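Local coordinates for glycosyl hydrolase family 88 (Pedobacter heparinus, PDB 3WIW), which is an unsaturated glucuronyl hydrolase specific for heparin, probably releasing the unsaturated uronic acid from the end of fragments left by polysaccharide lyases, at residues Q353-K358 / Y376-Y381. Sequence-based numbering, arbitrary orientation.
Sequences QFFILK and YADYYY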
# COMPACT_ATOMS: atom_id res chain seq x y z
N GLN A 353 -17.65 0.09 11.91
CA GLN A 353 -17.38 1.52 11.82
C GLN A 353 -17.20 1.99 10.37
O GLN A 353 -16.50 2.97 10.09
CB GLN A 353 -16.20 1.92 12.73
CG GLN A 353 -16.46 1.63 14.22
CD GLN A 353 -17.41 2.65 14.88
OE1 GLN A 353 -18.28 3.22 14.22
NE2 GLN A 353 -17.21 2.90 16.17
N PHE A 354 -17.89 1.30 9.46
CA PHE A 354 -17.92 1.59 8.03
C PHE A 354 -16.62 1.28 7.28
O PHE A 354 -16.50 1.61 6.10
CB PHE A 354 -18.39 3.03 7.74
CG PHE A 354 -19.66 3.40 8.44
CD1 PHE A 354 -20.79 2.58 8.37
CD2 PHE A 354 -19.74 4.58 9.18
CE1 PHE A 354 -21.96 2.94 9.03
CE2 PHE A 354 -20.91 4.94 9.84
CZ PHE A 354 -22.01 4.12 9.76
N PHE A 355 -15.67 0.63 7.95
CA PHE A 355 -14.54 0.06 7.22
C PHE A 355 -15.00 -1.14 6.42
O PHE A 355 -15.95 -1.83 6.79
CB PHE A 355 -13.44 -0.37 8.17
CG PHE A 355 -12.73 0.77 8.84
CD1 PHE A 355 -11.70 1.44 8.19
CD2 PHE A 355 -13.09 1.18 10.12
CE1 PHE A 355 -11.02 2.50 8.81
CE2 PHE A 355 -12.42 2.23 10.75
CZ PHE A 355 -11.38 2.90 10.10
N ILE A 356 -14.29 -1.44 5.35
CA ILE A 356 -14.69 -2.49 4.42
C ILE A 356 -14.21 -3.88 4.88
O ILE A 356 -14.99 -4.81 4.93
CB ILE A 356 -14.19 -2.18 3.01
CG1 ILE A 356 -14.84 -0.86 2.50
CG2 ILE A 356 -14.48 -3.33 2.06
CD1 ILE A 356 -14.23 -0.28 1.24
N LEU A 357 -12.93 -4.02 5.22
CA LEU A 357 -12.35 -5.29 5.67
C LEU A 357 -12.09 -5.31 7.18
O LEU A 357 -12.00 -4.26 7.83
CB LEU A 357 -11.03 -5.56 4.97
CG LEU A 357 -11.07 -5.80 3.47
CD1 LEU A 357 -9.67 -6.14 2.97
CD2 LEU A 357 -12.04 -6.90 3.11
N LYS A 358 -11.98 -6.53 7.70
CA LYS A 358 -11.59 -6.77 9.09
C LYS A 358 -10.20 -7.42 9.16
O LYS A 358 -9.63 -7.80 8.13
CB LYS A 358 -12.61 -7.71 9.72
CG LYS A 358 -14.00 -7.10 9.79
CD LYS A 358 -15.06 -8.11 10.27
CE LYS A 358 -15.40 -9.17 9.22
NZ LYS A 358 -16.25 -10.26 9.80
N TYR A 376 -5.71 1.41 5.03
CA TYR A 376 -4.95 0.97 3.87
C TYR A 376 -5.30 -0.43 3.41
O TYR A 376 -5.15 -0.74 2.22
CB TYR A 376 -3.44 1.13 4.04
CG TYR A 376 -2.85 0.59 5.33
CD1 TYR A 376 -2.42 -0.74 5.42
CD2 TYR A 376 -2.67 1.42 6.43
CE1 TYR A 376 -1.84 -1.23 6.59
CE2 TYR A 376 -2.08 0.95 7.62
CZ TYR A 376 -1.67 -0.38 7.68
OH TYR A 376 -1.06 -0.88 8.81
N ALA A 377 -5.79 -1.29 4.31
CA ALA A 377 -6.30 -2.59 3.85
C ALA A 377 -7.46 -2.36 2.88
O ALA A 377 -7.53 -2.98 1.82
CB ALA A 377 -6.75 -3.44 5.00
N ASP A 378 -8.34 -1.42 3.21
CA ASP A 378 -9.48 -1.14 2.35
C ASP A 378 -9.03 -0.56 1.00
O ASP A 378 -9.59 -0.94 -0.05
CB ASP A 378 -10.46 -0.17 3.00
CG ASP A 378 -11.15 -0.72 4.23
OD1 ASP A 378 -10.99 -1.91 4.57
OD2 ASP A 378 -11.92 0.04 4.86
N TYR A 379 -8.04 0.34 1.01
CA TYR A 379 -7.56 0.97 -0.19
C TYR A 379 -7.00 -0.08 -1.15
O TYR A 379 -7.41 -0.13 -2.33
CB TYR A 379 -6.48 1.96 0.22
CG TYR A 379 -5.81 2.63 -0.96
CD1 TYR A 379 -6.35 3.78 -1.56
CD2 TYR A 379 -4.60 2.12 -1.47
CE1 TYR A 379 -5.70 4.40 -2.63
CE2 TYR A 379 -3.95 2.74 -2.55
CZ TYR A 379 -4.50 3.88 -3.11
OH TYR A 379 -3.89 4.53 -4.15
N TYR A 380 -6.10 -0.93 -0.66
CA TYR A 380 -5.49 -1.93 -1.55
C TYR A 380 -6.47 -3.03 -1.95
O TYR A 380 -6.37 -3.58 -3.04
CB TYR A 380 -4.15 -2.47 -1.01
CG TYR A 380 -3.10 -1.38 -1.04
CD1 TYR A 380 -2.56 -0.91 -2.25
CD2 TYR A 380 -2.72 -0.75 0.15
CE1 TYR A 380 -1.63 0.13 -2.28
CE2 TYR A 380 -1.79 0.30 0.13
CZ TYR A 380 -1.26 0.74 -1.09
OH TYR A 380 -0.39 1.79 -1.08
N TYR A 381 -7.45 -3.31 -1.09
CA TYR A 381 -8.50 -4.24 -1.47
C TYR A 381 -9.34 -3.72 -2.63
O TYR A 381 -9.56 -4.43 -3.61
CB TYR A 381 -9.38 -4.53 -0.25
CG TYR A 381 -10.61 -5.36 -0.53
CD1 TYR A 381 -10.51 -6.69 -0.92
CD2 TYR A 381 -11.87 -4.81 -0.38
CE1 TYR A 381 -11.67 -7.48 -1.14
CE2 TYR A 381 -13.03 -5.57 -0.60
CZ TYR A 381 -12.91 -6.90 -0.98
OH TYR A 381 -14.06 -7.64 -1.19
O HOH W 1 -9.80 -2.85 6.91
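Asp378 reaches from helix 375-392 into the loop 353-358, and its carboxylate takes up two successive backbone N-H groups. Its CB lies 4.2 Å from Ile356 CD1. Its CG sits beside the backbone N of its own residue (chi1 -66°), which carries the carboxylate outward to the loop, against Ile356 CB. Asp378 OD2 accepts an almost straight hydrogen bond from Ile356 N at 2.8 Å, coming from above the carboxylate plane. The same oxygen lies in the plane of the Phe355 ring, at its edge, 3.6 Å from Phe355 CD1. Asp378 OD1 accepts a hydrogen bond from Leu357 N at 2.9 Å, met on its syn side and tilted out of the carboxylate plane. A water lies within hydrogen-bonding distance of both OD1 and Leu357 O. The buried carboxylate is therefore gripped through both oxygens, which should fix its rotation.

Apolar packing continues one helical turn on. Leu357 lays CD2 over the centre of one face of the Tyr381 ring, a CH-pi contact 4.0 Å from the centroid. Leu357 CD1 meets Tyr381 CB at 3.6 Å. Ile356 CG2 touches the same ring obliquely at CE2, 3.8 Å away. The Tyr381 hydroxyl is hydrogen-bonded to Ser341 OG. The contact ties the loop between helix 327-340 and strand 360-361 to helix 375-392, within the alpha6/alpha6 barrel of this glycoside hydrolase family 88 enzyme.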